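PDB 7LBJ: geranyltranstransferase from Stenotrophomonas maltophilia, which probably condenses isopentenyl diphosphate with allylic diphosphates, using magnesium ions, to make farnesyl diphosphate or a related prenyl diphosphate. Local coordinates for residues R56-T69 / L190-A204. Numbering follows the deposited sequence.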
loop_
_atom_site.group_PDB
_atom_site.type_symbol
_atom_site.label_atom_id
_atom_site.label_comp_id
_atom_site.label_asym_id
_atom_site.label_seq_id
_atom_site.Cartn_x
_atom_site.Cartn_y
_atom_site.Cartn_z
ATOM N N ARG A 56 16.348 -2.212 8.388
ATOM C CA ARG A 56 15.676 -0.952 8.064
ATOM C C ARG A 56 15.172 -0.217 9.306
ATOM O O ARG A 56 15.395 1.003 9.413
ATOM C CB ARG A 56 14.595 -1.235 7.014
ATOM C CG ARG A 56 15.267 -1.712 5.700
ATOM C CD ARG A 56 14.294 -2.433 4.760
ATOM N NE ARG A 56 14.993 -2.951 3.597
ATOM C CZ ARG A 56 15.737 -4.048 3.599
ATOM N NH1 ARG A 56 15.880 -4.789 4.696
ATOM N NH2 ARG A 56 16.347 -4.418 2.476
ATOM N N PRO A 57 14.512 -0.854 10.270
ATOM C CA PRO A 57 14.250 -0.143 11.538
ATOM C C PRO A 57 15.508 0.410 12.191
ATOM O O PRO A 57 15.502 1.542 12.699
ATOM C CB PRO A 57 13.609 -1.226 12.419
ATOM C CG PRO A 57 13.000 -2.160 11.465
ATOM C CD PRO A 57 13.875 -2.180 10.242
ATOM N N LEU A 58 16.591 -0.370 12.199
ATOM C CA LEU A 58 17.833 0.093 12.814
ATOM C C LEU A 58 18.347 1.352 12.129
ATOM O O LEU A 58 18.844 2.273 12.786
ATOM C CB LEU A 58 18.890 -1.007 12.766
ATOM C CG LEU A 58 18.687 -2.183 13.718
ATOM C CD1 LEU A 58 19.794 -3.189 13.528
ATOM C CD2 LEU A 58 18.655 -1.680 15.151
ATOM N N LEU A 59 18.225 1.416 10.809
ATOM C CA LEU A 59 18.642 2.624 10.111
ATOM C C LEU A 59 17.798 3.829 10.525
ATOM O O LEU A 59 18.327 4.935 10.668
ATOM C CB LEU A 59 18.568 2.413 8.602
ATOM C CG LEU A 59 19.661 1.517 8.003
ATOM C CD1 LEU A 59 19.202 1.025 6.630
ATOM C CD2 LEU A 59 21.003 2.282 7.874
ATOM N N VAL A 60 16.481 3.646 10.699
ATOM C CA VAL A 60 15.642 4.755 11.166
ATOM C C VAL A 60 16.105 5.226 12.539
ATOM O O VAL A 60 16.312 6.423 12.778
ATOM C CB VAL A 60 14.153 4.340 11.196
ATOM C CG1 VAL A 60 13.311 5.440 11.855
ATOM C CG2 VAL A 60 13.638 4.056 9.769
ATOM N N TYR A 61 16.259 4.291 13.474
ATOM C CA TYR A 61 16.658 4.685 14.819
ATOM C C TYR A 61 18.054 5.303 14.822
ATOM O O TYR A 61 18.298 6.297 15.516
ATOM C CB TYR A 61 16.616 3.482 15.746
ATOM C CG TYR A 61 15.231 2.967 16.102
ATOM C CD1 TYR A 61 14.299 3.786 16.751
ATOM C CD2 TYR A 61 14.884 1.640 15.849
ATOM C CE1 TYR A 61 13.027 3.284 17.123
ATOM C CE2 TYR A 61 13.616 1.124 16.229
ATOM C CZ TYR A 61 12.704 1.951 16.851
ATOM O OH TYR A 61 11.476 1.435 17.218
ATOM N N ALA A 62 18.986 4.710 14.070
ATOM C CA ALA A 62 20.375 5.169 14.094
ATOM C C ALA A 62 20.491 6.544 13.458
ATOM O O ALA A 62 21.294 7.378 13.894
ATOM C CB ALA A 62 21.287 4.178 13.362
ATOM N N SER A 63 19.700 6.790 12.419
ATOM C CA SER A 63 19.674 8.111 11.800
ATOM C C SER A 63 19.078 9.137 12.755
ATOM O O SER A 63 19.624 10.234 12.926
ATOM C CB SER A 63 18.884 8.052 10.490
ATOM O OG SER A 63 18.905 9.288 9.799
ATOM N N GLY A 64 17.950 8.798 13.384
ATOM C CA GLY A 64 17.395 9.705 14.375
ATOM C C GLY A 64 18.358 9.929 15.520
ATOM O O GLY A 64 18.401 11.018 16.105
ATOM N N HIS A 65 19.162 8.906 15.836
ATOM C CA HIS A 65 20.088 8.983 16.963
ATOM C C HIS A 65 21.145 10.058 16.746
ATOM O O HIS A 65 21.649 10.645 17.721
ATOM C CB HIS A 65 20.730 7.602 17.170
ATOM C CG HIS A 65 21.613 7.507 18.373
ATOM N ND1 HIS A 65 21.121 7.512 19.659
ATOM C CD2 HIS A 65 22.959 7.387 18.484
ATOM C CE1 HIS A 65 22.126 7.403 20.513
ATOM N NE2 HIS A 65 23.253 7.325 19.825
ATOM N N LEU A 66 21.503 10.323 15.483
ATOM C CA LEU A 66 22.454 11.385 15.164
ATOM C C LEU A 66 22.039 12.721 15.754
ATOM O O LEU A 66 22.891 13.554 16.077
ATOM C CB LEU A 66 22.558 11.567 13.653
ATOM C CG LEU A 66 23.385 10.695 12.740
ATOM C CD1 LEU A 66 23.138 11.214 11.310
ATOM C CD2 LEU A 66 24.846 10.831 13.118
ATOM N N PHE A 67 20.735 12.954 15.858
ATOM C CA PHE A 67 20.181 14.218 16.312
ATOM C C PHE A 67 19.699 14.153 17.748
ATOM O O PHE A 67 19.108 15.122 18.233
ATOM C CB PHE A 67 19.035 14.623 15.390
ATOM C CG PHE A 67 19.413 14.585 13.942
ATOM C CD1 PHE A 67 20.008 15.687 13.348
ATOM C CD2 PHE A 67 19.224 13.439 13.187
ATOM C CE1 PHE A 67 20.382 15.661 12.032
ATOM C CE2 PHE A 67 19.610 13.407 11.854
ATOM C CZ PHE A 67 20.185 14.510 11.286
ATOM N N GLY A 68 19.930 13.038 18.434
ATOM C CA GLY A 68 19.470 12.902 19.801
ATOM C C GLY A 68 17.992 12.632 19.929
ATOM O O GLY A 68 17.426 12.830 21.008
ATOM N N THR A 69 17.350 12.177 18.861
ATOM C CA THR A 69 15.909 11.997 18.850
ATOM C C THR A 69 15.508 10.801 19.700
ATOM O O THR A 69 16.147 9.749 19.662
ATOM C CB THR A 69 15.435 11.806 17.416
ATOM O OG1 THR A 69 15.817 12.965 16.678
ATOM C CG2 THR A 69 13.921 11.632 17.346
ATOM N N LEU A 190 14.313 1.846 -0.563
ATOM C CA LEU A 190 13.731 1.740 0.779
ATOM C C LEU A 190 14.788 1.899 1.864
ATOM O O LEU A 190 14.487 2.410 2.949
ATOM C CB LEU A 190 13.005 0.410 0.933
ATOM C CG LEU A 190 12.303 0.123 2.259
ATOM C CD1 LEU A 190 11.172 1.141 2.477
ATOM C CD2 LEU A 190 11.761 -1.307 2.207
ATOM N N ILE A 191 16.028 1.485 1.590
ATOM C CA ILE A 191 17.115 1.729 2.529
ATOM C C ILE A 191 17.386 3.223 2.668
ATOM O O ILE A 191 17.580 3.729 3.787
ATOM C CB ILE A 191 18.358 0.934 2.092
ATOM C CG1 ILE A 191 18.169 -0.523 2.533
ATOM C CG2 ILE A 191 19.631 1.536 2.691
ATOM C CD1 ILE A 191 19.155 -1.520 1.865
ATOM N N ARG A 192 17.391 3.962 1.549
ATOM C CA ARG A 192 17.526 5.416 1.637
ATOM C C ARG A 192 16.323 6.041 2.334
ATOM O O ARG A 192 16.474 7.002 3.093
ATOM C CB ARG A 192 17.714 6.029 0.250
ATOM C CG ARG A 192 19.069 5.677 -0.374
ATOM C CD ARG A 192 19.026 5.899 -1.869
ATOM N NE ARG A 192 18.843 7.311 -2.201
ATOM C CZ ARG A 192 18.748 7.769 -3.441
ATOM N NH1 ARG A 192 18.776 6.950 -4.481
ATOM N NH2 ARG A 192 18.622 9.080 -3.644
ATOM N N ALA A 193 15.120 5.509 2.101
ATOM C CA ALA A 193 13.951 6.049 2.803
ATOM C C ALA A 193 14.094 5.896 4.307
ATOM O O ALA A 193 13.714 6.796 5.067
ATOM C CB ALA A 193 12.661 5.366 2.330
ATOM N N ALA A 194 14.625 4.760 4.764
ATOM C CA ALA A 194 14.744 4.551 6.200
ATOM C C ALA A 194 15.643 5.611 6.817
ATOM O O ALA A 194 15.279 6.242 7.816
ATOM C CB ALA A 194 15.274 3.150 6.503
ATOM N N VAL A 195 16.800 5.861 6.197
ATOM C CA VAL A 195 17.704 6.888 6.720
ATOM C C VAL A 195 17.056 8.267 6.636
ATOM O O VAL A 195 17.158 9.074 7.568
ATOM C CB VAL A 195 19.043 6.834 5.966
ATOM C CG1 VAL A 195 19.917 8.083 6.281
ATOM C CG2 VAL A 195 19.769 5.506 6.311
ATOM N N ARG A 196 16.388 8.568 5.517
ATOM C CA ARG A 196 15.776 9.891 5.380
ATOM C C ARG A 196 14.700 10.112 6.433
ATOM O O ARG A 196 14.590 11.213 6.995
ATOM C CB ARG A 196 15.197 10.061 3.973
ATOM C CG ARG A 196 14.438 11.364 3.808
ATOM C CD ARG A 196 13.920 11.531 2.370
ATOM N NE ARG A 196 13.009 12.665 2.285
ATOM C CZ ARG A 196 13.397 13.923 2.150
ATOM N NH1 ARG A 196 14.677 14.242 2.022
ATOM N NH2 ARG A 196 12.475 14.886 2.121
ATOM N N MET A 197 13.873 9.091 6.698
ATOM C CA MET A 197 12.776 9.269 7.650
ATOM C C MET A 197 13.290 9.473 9.060
ATOM O O MET A 197 12.774 10.327 9.793
ATOM C CB MET A 197 11.813 8.084 7.580
ATOM C CG MET A 197 11.107 8.045 6.198
ATOM S SD MET A 197 10.368 6.443 5.809
ATOM C CE MET A 197 8.919 6.694 6.742
ATOM N N GLY A 198 14.303 8.696 9.467
ATOM C CA GLY A 198 14.894 8.922 10.775
ATOM C C GLY A 198 15.427 10.332 10.921
ATOM O O GLY A 198 15.251 10.969 11.963
ATOM N N ALA A 199 16.062 10.846 9.864
ATOM C CA ALA A 199 16.626 12.187 9.923
ATOM C C ALA A 199 15.529 13.240 9.895
ATOM O O ALA A 199 15.638 14.267 10.574
ATOM C CB ALA A 199 17.607 12.401 8.768
ATOM N N LEU A 200 14.458 13.002 9.118
ATOM C CA LEU A 200 13.320 13.921 9.161
ATOM C C LEU A 200 12.731 13.992 10.564
ATOM O O LEU A 200 12.395 15.078 11.052
ATOM C CB LEU A 200 12.246 13.488 8.170
ATOM C CG LEU A 200 12.550 13.756 6.704
ATOM C CD1 LEU A 200 11.475 13.091 5.852
ATOM C CD2 LEU A 200 12.576 15.260 6.465
ATOM N N CYS A 201 12.597 12.844 11.233
ATOM C CA CYS A 201 12.052 12.883 12.589
ATOM C C CYS A 201 13.014 13.591 13.536
ATOM O O CYS A 201 12.584 14.162 14.547
ATOM C CB CYS A 201 11.729 11.472 13.079
ATOM S SG CYS A 201 10.363 10.674 12.217
ATOM N N GLY A 202 14.310 13.560 13.226
ATOM C CA GLY A 202 15.329 14.323 13.916
ATOM C C GLY A 202 15.391 15.787 13.535
ATOM O O GLY A 202 16.237 16.520 14.056
ATOM N N GLN A 203 14.515 16.224 12.625
ATOM C CA GLN A 203 14.424 17.612 12.176
ATOM C C GLN A 203 15.680 18.054 11.432
ATOM O O GLN A 203 16.079 19.219 11.499
ATOM C CB GLN A 203 14.109 18.557 13.342
ATOM C CG GLN A 203 12.904 18.068 14.129
ATOM C CD GLN A 203 12.484 18.975 15.266
ATOM O OE1 GLN A 203 12.614 20.193 15.195
ATOM N NE2 GLN A 203 11.947 18.377 16.312
ATOM N N ALA A 204 16.296 17.132 10.699
ATOM C CA ALA A 204 17.453 17.471 9.879
ATOM C C ALA A 204 17.072 18.445 8.775
ATOM O O ALA A 204 15.954 18.412 8.254
ATOM C CB ALA A 204 18.030 16.209 9.239
#
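Helices 56-65 and 190-201 run in roughly the same direction, their axes crossing at -36° and approaching to 7.1 Å, with Val60 beside Gly198, in a close helix pair of the all-helical prenyl synthase fold. Small residues make this closeness possible: Gly198, with no side chain, brings its CA up to the Ser63 side chain and within 3.5 Å of Val60 O, in a CA-H...O contact. Gly64 CA returns a similar contact to Gly198 O. Toward the N-terminal ends the methyl of Ala194 fits between Arg56 O and Val60 CG2, short enough to let the backbones approach. Branched Leu59 divides its two methyls between residues one turn apart, CD1 on Ile191 CG2 and CD2 3.8 Å from Val195 CG2, while the extended Arg56 chain crosses Leu190 at about a right angle and also touches Val81 and His85 of helix 75-92. Further along, Phe67 CE2 meets Ala199 CB, and its CZ lies 3.4 Å from Ala204 CB. Ser63 supplies the buried polar link with a hydroxyl short enough for this tight interface: in one of its two conformers OG, anti to its own nitrogen (chi1 -176°), donates to Val195 O at 2.8 Å, directed at a lone pair with a C=O...OG angle of 134°, although that oxygen already accepts Ala199 N within its helix.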